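Putative S41 protease (Bacteroides fragilis NCTC 9343, PDB 3K50) is of unconfirmed function but belongs to the S41 peptidase family, so it probably acts as a protein-cleaving hydrolase. Local coordinates at residues A[192-197]-A[243-248]; A[258-263]-A[309-314]. One frame throughout, in Å; residues are numbered along the deposited sequence.

Contact 1 (A[192-197]-A[243-248]); sequences LMYNEF and QLLCTM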
loop_
_atom_site.group_PDB
_atom_site.type_symbol
_atom_site.label_atom_id
_atom_site.label_comp_id
_atom_site.label_asym_id
_atom_site.label_seq_id
_atom_site.Cartn_x
_atom_site.Cartn_y
_atom_site.Cartn_z
ATOM N N LEU A 192 6.289 -9.658 8.101
ATOM C CA LEU A 192 5.066 -9.653 7.336
ATOM C C LEU A 192 5.036 -8.567 6.280
ATOM O O LEU A 192 5.086 -7.392 6.599
ATOM C CB LEU A 192 3.863 -9.452 8.271
ATOM C CG LEU A 192 2.438 -9.385 7.702
ATOM C CD1 LEU A 192 2.016 -10.756 7.173
ATOM C CD2 LEU A 192 1.485 -8.934 8.749
HETATM N N MSE A 193 4.888 -8.997 5.030
HETATM C CA MSE A 193 4.661 -8.117 3.886
HETATM C C MSE A 193 3.126 -8.087 3.656
HETATM O O MSE A 193 2.572 -9.015 3.088
HETATM C CB MSE A 193 5.448 -8.602 2.675
HETATM C CG MSE A 193 5.667 -7.573 1.638
HETATM SE SE MSE A 193 4.132 -6.669 0.800
HETATM C CE MSE A 193 5.202 -5.358 -0.196
ATOM N N TYR A 194 2.473 -7.025 4.167
ATOM C CA TYR A 194 1.010 -6.856 4.157
ATOM C C TYR A 194 0.712 -5.712 3.225
ATOM O O TYR A 194 1.046 -4.566 3.524
ATOM C CB TYR A 194 0.499 -6.526 5.559
ATOM C CG TYR A 194 -1.021 -6.387 5.685
ATOM C CD1 TYR A 194 -1.831 -7.467 5.548
ATOM C CD2 TYR A 194 -1.606 -5.180 6.048
ATOM C CE1 TYR A 194 -3.255 -7.360 5.717
ATOM C CE2 TYR A 194 -2.996 -5.046 6.222
ATOM C CZ TYR A 194 -3.805 -6.132 6.067
ATOM O OH TYR A 194 -5.161 -6.014 6.247
ATOM N N ASN A 195 0.071 -5.999 2.101
ATOM C CA ASN A 195 0.050 -4.989 1.015
ATOM C C ASN A 195 -1.207 -4.167 0.814
ATOM O O ASN A 195 -1.187 -3.257 0.025
ATOM C CB ASN A 195 0.436 -5.674 -0.318
ATOM C CG ASN A 195 1.155 -4.729 -1.285
ATOM O OD1 ASN A 195 2.024 -3.986 -0.883
ATOM N ND2 ASN A 195 0.749 -4.734 -2.539
ATOM N N GLU A 196 -2.279 -4.474 1.538
ATOM C CA GLU A 196 -3.522 -3.777 1.353
ATOM C C GLU A 196 -4.423 -4.048 2.534
ATOM O O GLU A 196 -4.535 -5.182 2.971
ATOM C CB GLU A 196 -4.215 -4.257 0.058
ATOM C CG GLU A 196 -5.341 -3.430 -0.314
ATOM C CD GLU A 196 -6.134 -3.958 -1.503
ATOM O OE1 GLU A 196 -5.902 -5.092 -1.969
ATOM O OE2 GLU A 196 -7.019 -3.205 -1.950
ATOM N N PHE A 197 -5.023 -2.986 3.085
ATOM C CA PHE A 197 -5.979 -3.144 4.177
ATOM C C PHE A 197 -7.346 -3.491 3.564
ATOM O O PHE A 197 -8.229 -2.631 3.394
ATOM C CB PHE A 197 -6.031 -1.869 5.042
ATOM C CG PHE A 197 -4.761 -1.633 5.836
ATOM C CD1 PHE A 197 -3.654 -1.124 5.238
ATOM C CD2 PHE A 197 -4.699 -1.934 7.183
ATOM C CE1 PHE A 197 -2.482 -0.939 5.955
ATOM C CE2 PHE A 197 -3.536 -1.752 7.904
ATOM C CZ PHE A 197 -2.418 -1.263 7.278
ATOM N N GLN A 243 -7.420 -1.723 12.654
ATOM C CA GLN A 243 -7.705 -1.984 14.042
ATOM C C GLN A 243 -7.332 -3.399 14.370
ATOM O O GLN A 243 -6.787 -3.638 15.416
ATOM C CB GLN A 243 -9.194 -1.740 14.341
ATOM C CG GLN A 243 -9.548 -1.914 15.823
ATOM C CD GLN A 243 -11.032 -1.824 16.094
ATOM O OE1 GLN A 243 -11.837 -1.975 15.176
ATOM N NE2 GLN A 243 -11.401 -1.630 17.361
ATOM N N LEU A 244 -7.697 -4.345 13.520
ATOM C CA LEU A 244 -7.343 -5.763 13.750
ATOM C C LEU A 244 -5.806 -5.958 13.881
ATOM O O LEU A 244 -5.316 -6.499 14.880
ATOM C CB LEU A 244 -7.896 -6.652 12.618
ATOM C CG LEU A 244 -7.479 -8.145 12.621
ATOM C CD1 LEU A 244 -7.879 -8.848 13.913
ATOM C CD2 LEU A 244 -7.982 -8.917 11.430
ATOM N N LEU A 245 -5.072 -5.433 12.897
ATOM C CA LEU A 245 -3.609 -5.487 12.846
ATOM C C LEU A 245 -2.980 -4.878 14.129
ATOM O O LEU A 245 -2.116 -5.472 14.800
ATOM C CB LEU A 245 -3.119 -4.755 11.589
ATOM C CG LEU A 245 -1.615 -4.769 11.340
ATOM C CD1 LEU A 245 -1.015 -6.256 11.292
ATOM C CD2 LEU A 245 -1.243 -3.946 10.095
ATOM N N CYS A 246 -3.403 -3.677 14.482
ATOM C CA CYS A 246 -2.894 -3.057 15.692
ATOM C C CYS A 246 -3.154 -3.834 16.930
ATOM O O CYS A 246 -2.295 -3.909 17.802
ATOM C CB CYS A 246 -3.538 -1.694 15.882
ATOM S SG CYS A 246 -2.966 -0.455 14.653
ATOM N N THR A 247 -4.365 -4.400 17.029
ATOM C CA THR A 247 -4.773 -5.124 18.211
ATOM C C THR A 247 -3.826 -6.318 18.401
ATOM O O THR A 247 -3.448 -6.661 19.512
ATOM C CB THR A 247 -6.296 -5.490 18.103
ATOM O OG1 THR A 247 -7.099 -4.279 18.244
ATOM C CG2 THR A 247 -6.737 -6.559 19.163
HETATM N N MSE A 248 -3.403 -6.921 17.294
HETATM C CA MSE A 248 -2.589 -8.121 17.372
HETATM C C MSE A 248 -1.081 -7.845 17.571
HETATM O O MSE A 248 -0.355 -8.732 18.036
HETATM C CB MSE A 248 -2.873 -9.029 16.170
HETATM C CG MSE A 248 -4.265 -9.684 16.166
HETATM SE SE MSE A 248 -4.616 -11.128 14.951
HETATM C CE MSE A 248 -4.287 -10.200 13.368
#

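Contact 2 (A[258-263]-A[309-314]); sequences LLALLR and INCLNP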
loop_
_atom_site.group_PDB
_atom_site.type_symbol
_atom_site.label_atom_id
_atom_site.label_comp_id
_atom_site.label_asym_id
_atom_site.label_seq_id
_atom_site.Cartn_x
_atom_site.Cartn_y
_atom_site.Cartn_z
ATOM N N LEU A 258 -7.953 3.106 24.095
ATOM C CA LEU A 258 -8.304 3.821 22.875
ATOM C C LEU A 258 -7.195 3.750 21.797
ATOM O O LEU A 258 -6.036 3.955 22.084
ATOM C CB LEU A 258 -8.624 5.315 23.191
ATOM C CG LEU A 258 -9.984 5.579 23.897
ATOM C CD1 LEU A 258 -9.986 7.034 24.434
ATOM C CD2 LEU A 258 -11.245 5.275 22.997
ATOM N N LEU A 259 -7.581 3.448 20.563
ATOM C CA LEU A 259 -6.648 3.327 19.478
ATOM C C LEU A 259 -6.811 4.472 18.479
ATOM O O LEU A 259 -5.847 5.038 18.008
ATOM C CB LEU A 259 -6.849 2.007 18.743
ATOM C CG LEU A 259 -5.948 1.832 17.509
ATOM C CD1 LEU A 259 -4.505 1.617 17.924
ATOM C CD2 LEU A 259 -6.521 0.695 16.634
ATOM N N ALA A 260 -8.043 4.724 18.071
ATOM C CA ALA A 260 -8.347 5.761 17.081
ATOM C C ALA A 260 -9.686 6.406 17.318
ATOM O O ALA A 260 -10.656 5.749 17.769
ATOM C CB ALA A 260 -8.272 5.206 15.651
ATOM N N LEU A 261 -9.736 7.700 16.998
ATOM C CA LEU A 261 -10.906 8.541 17.216
ATOM C C LEU A 261 -11.282 9.037 15.851
ATOM O O LEU A 261 -10.603 9.882 15.293
ATOM C CB LEU A 261 -10.567 9.690 18.165
ATOM C CG LEU A 261 -9.951 9.443 19.560
ATOM C CD1 LEU A 261 -9.782 10.777 20.234
ATOM C CD2 LEU A 261 -10.798 8.480 20.427
ATOM N N LEU A 262 -12.341 8.457 15.286
ATOM C CA LEU A 262 -12.868 8.875 13.997
ATOM C C LEU A 262 -13.854 10.020 14.225
ATOM O O LEU A 262 -14.896 9.818 14.860
ATOM C CB LEU A 262 -13.574 7.714 13.286
ATOM C CG LEU A 262 -12.677 6.584 12.665
ATOM C CD1 LEU A 262 -11.679 6.012 13.582
ATOM C CD2 LEU A 262 -13.508 5.474 12.116
ATOM N N ARG A 263 -13.517 11.196 13.698
ATOM C CA ARG A 263 -14.328 12.393 13.816
ATOM C C ARG A 263 -14.729 12.994 12.451
ATOM O O ARG A 263 -13.890 13.447 11.659
ATOM C CB ARG A 263 -13.587 13.367 14.695
ATOM C CG ARG A 263 -13.278 12.809 16.086
ATOM C CD ARG A 263 -14.558 12.592 16.846
ATOM N NE ARG A 263 -14.391 12.220 18.259
ATOM C CZ ARG A 263 -14.395 10.974 18.724
ATOM N NH1 ARG A 263 -14.534 9.937 17.911
ATOM N NH2 ARG A 263 -14.273 10.789 20.010
ATOM N N ILE A 309 0.743 3.513 11.922
ATOM C CA ILE A 309 1.907 4.175 12.509
ATOM C C ILE A 309 1.492 5.214 13.540
ATOM O O ILE A 309 2.000 5.238 14.665
ATOM C CB ILE A 309 2.812 4.875 11.435
ATOM C CG1 ILE A 309 3.387 3.823 10.451
ATOM C CG2 ILE A 309 3.879 5.737 12.111
ATOM C CD1 ILE A 309 3.994 4.455 9.124
ATOM N N ASN A 310 0.593 6.095 13.164
ATOM C CA ASN A 310 0.194 7.155 14.086
ATOM C C ASN A 310 -0.406 6.677 15.442
ATOM O O ASN A 310 -0.169 7.280 16.491
ATOM C CB ASN A 310 -0.845 8.066 13.384
ATOM C CG ASN A 310 -1.184 9.283 14.220
ATOM O OD1 ASN A 310 -0.267 9.993 14.652
ATOM N ND2 ASN A 310 -2.508 9.520 14.485
ATOM N N CYS A 311 -1.294 5.684 15.346
ATOM C CA CYS A 311 -2.043 5.100 16.443
ATOM C C CYS A 311 -1.274 4.147 17.307
ATOM O O CYS A 311 -1.545 4.057 18.510
ATOM C CB CYS A 311 -3.281 4.416 15.882
ATOM S SG CYS A 311 -4.394 5.743 15.187
ATOM N N LEU A 312 -0.322 3.422 16.732
ATOM C CA LEU A 312 0.592 2.654 17.582
ATOM C C LEU A 312 1.695 3.503 18.274
ATOM O O LEU A 312 2.162 3.113 19.358
ATOM C CB LEU A 312 1.259 1.541 16.822
ATOM C CG LEU A 312 0.335 0.453 16.324
ATOM C CD1 LEU A 312 1.203 -0.519 15.548
ATOM C CD2 LEU A 312 -0.403 -0.203 17.506
ATOM N N ASN A 313 2.106 4.624 17.667
ATOM C CA ASN A 313 3.156 5.536 18.241
ATOM C C ASN A 313 3.080 5.818 19.733
ATOM O O ASN A 313 4.108 5.747 20.413
ATOM C CB ASN A 313 3.238 6.909 17.495
ATOM C CG ASN A 313 4.318 6.933 16.395
ATOM O OD1 ASN A 313 5.289 6.192 16.494
ATOM N ND2 ASN A 313 4.191 7.834 15.389
ATOM N N PRO A 314 1.909 6.219 20.236
ATOM C CA PRO A 314 1.765 6.499 21.683
ATOM C C PRO A 314 1.879 5.303 22.611
ATOM O O PRO A 314 2.059 5.489 23.801
ATOM C CB PRO A 314 0.329 7.028 21.798
ATOM C CG PRO A 314 -0.061 7.417 20.437
ATOM C CD PRO A 314 0.686 6.567 19.501
HETATM O O HOH W 1 -3.567 5.707 19.476
#

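Contact 1 (A[192-197]-A[243-248])
Leu245 reaches from helix 239-249 to Leu192, Tyr194 and Phe197, at the end of strand 187-194 and just beyond it. The helical segment enters with Gln243, whose CB points away from the strand. Its NE2 bonds to the backbone O of Thr276, which ties the helix to strand 273-276.

Leu245 carries the whole contact, and it does so with its two methyl branches. CG stands anti to the backbone N (chi1 -177°), which sends the isobutyl group out from the helix toward the strand. CD2 meets the Phe197 ring at CE2, 3.9 Å away. The same methyl lies 4.2 Å from Tyr194 CD2, so it touches both rings, obliquely in each case. CD1 makes the looser touch, 4.5 Å from Leu192 CD2. The two rings also hold each other as a T-shaped (edge-to-face) pair. The edge of Tyr194 points at the face of Phe197, with Tyr194 CE2 3.6 Å above the Phe197 plane and over its centre.

This is the helix-on-sheet packing of the ClpP/crotonase-like fold. Strand 187-194 pairs in parallel with strand 226-230, and helix 207-221 makes the beta-alpha-beta crossover between them. Leu229 of that second strand and Phe216 of the crossover helix also touch Leu245, while Leu212 lies against Leu192.

One turn on from Gln243, Thr247 folds its hydroxyl back on its own helix, with OG1 donating to Gln243 O at 2.9 Å. Thr247 N donates to the same oxygen from the other face of its plane, so two donors of one residue grip a single carbonyl.

Contact 2 (A[258-263]-A[309-314])
Strand 258-263 passes nearest to helix 304-312 at Leu259 and Cys311, where the CA atoms are 5.8 Å apart. The backbone of Leu259 is bent out of regular strand form (psi -49°), and its carbonyl oxygen is directed at the helix. Leu259 O lies 3.3 Å from Cys311 SG. A water joins the two backbones as well. It donates to Leu259 O at 2.8 Å and to Cys311 O at 2.8 Å, so one water satisfies a carbonyl of the strand and one of the helix.

Cys311 is the helix residue that meets the strand. Its SG sits anti to its own carbonyl carbon (chi1 -67°), which places the sulfur beside the Leu259 carbonyl oxygen and the Ala260 methyl. Leu259 comes alongside the CB of this cysteine: Leu259 CD1 is 3.7 Å from Cys311 CB. Ala260 adds a small apolar touch, with its CB 3.9 Å from Cys311 SG.

The bend in the strand is a classic beta bulge, in which Leu259 and Ala260 both face Leu275 of strand 273-276. Strand 258-263 lies between that strand and strand 342-352 in an antiparallel sheet. Helix 304-312 packs with the mixed sheet, as the beta-alpha-beta crossover between its parallel strands 292-297 and 317-322. The contact thus joins the two sheets through the helix.

Ala260 also touches Val351 of strand 342-352. On the helix side, Asn310 is fixed by hydrogen bonds from its ND2 to Lys357 O and from Asn353 ND2 to its own O.

The touching residues of both contacts are buried. The centre of contact 1 is about 11 Å from the centre of the chain, that of contact 2 about 19 Å. Contact 1 is purely apolar. Contact 2 mixes apolar touches with backbone carbonyls and a bridging water. Helix 239-249 and strand 258-263 follow each other in the chain. The contacts touch where Cys246 of helix 239-249 packs on both Leu312 and Leu259: Cys246 SG lies 3.8 Å from Leu312 CG, and Cys246 CB 3.9 Å from Leu259 CD2. Helix 304-312, used in contact 2, also reaches contact 1, since Phe197 rests on Ala304, Ala305 and Val308.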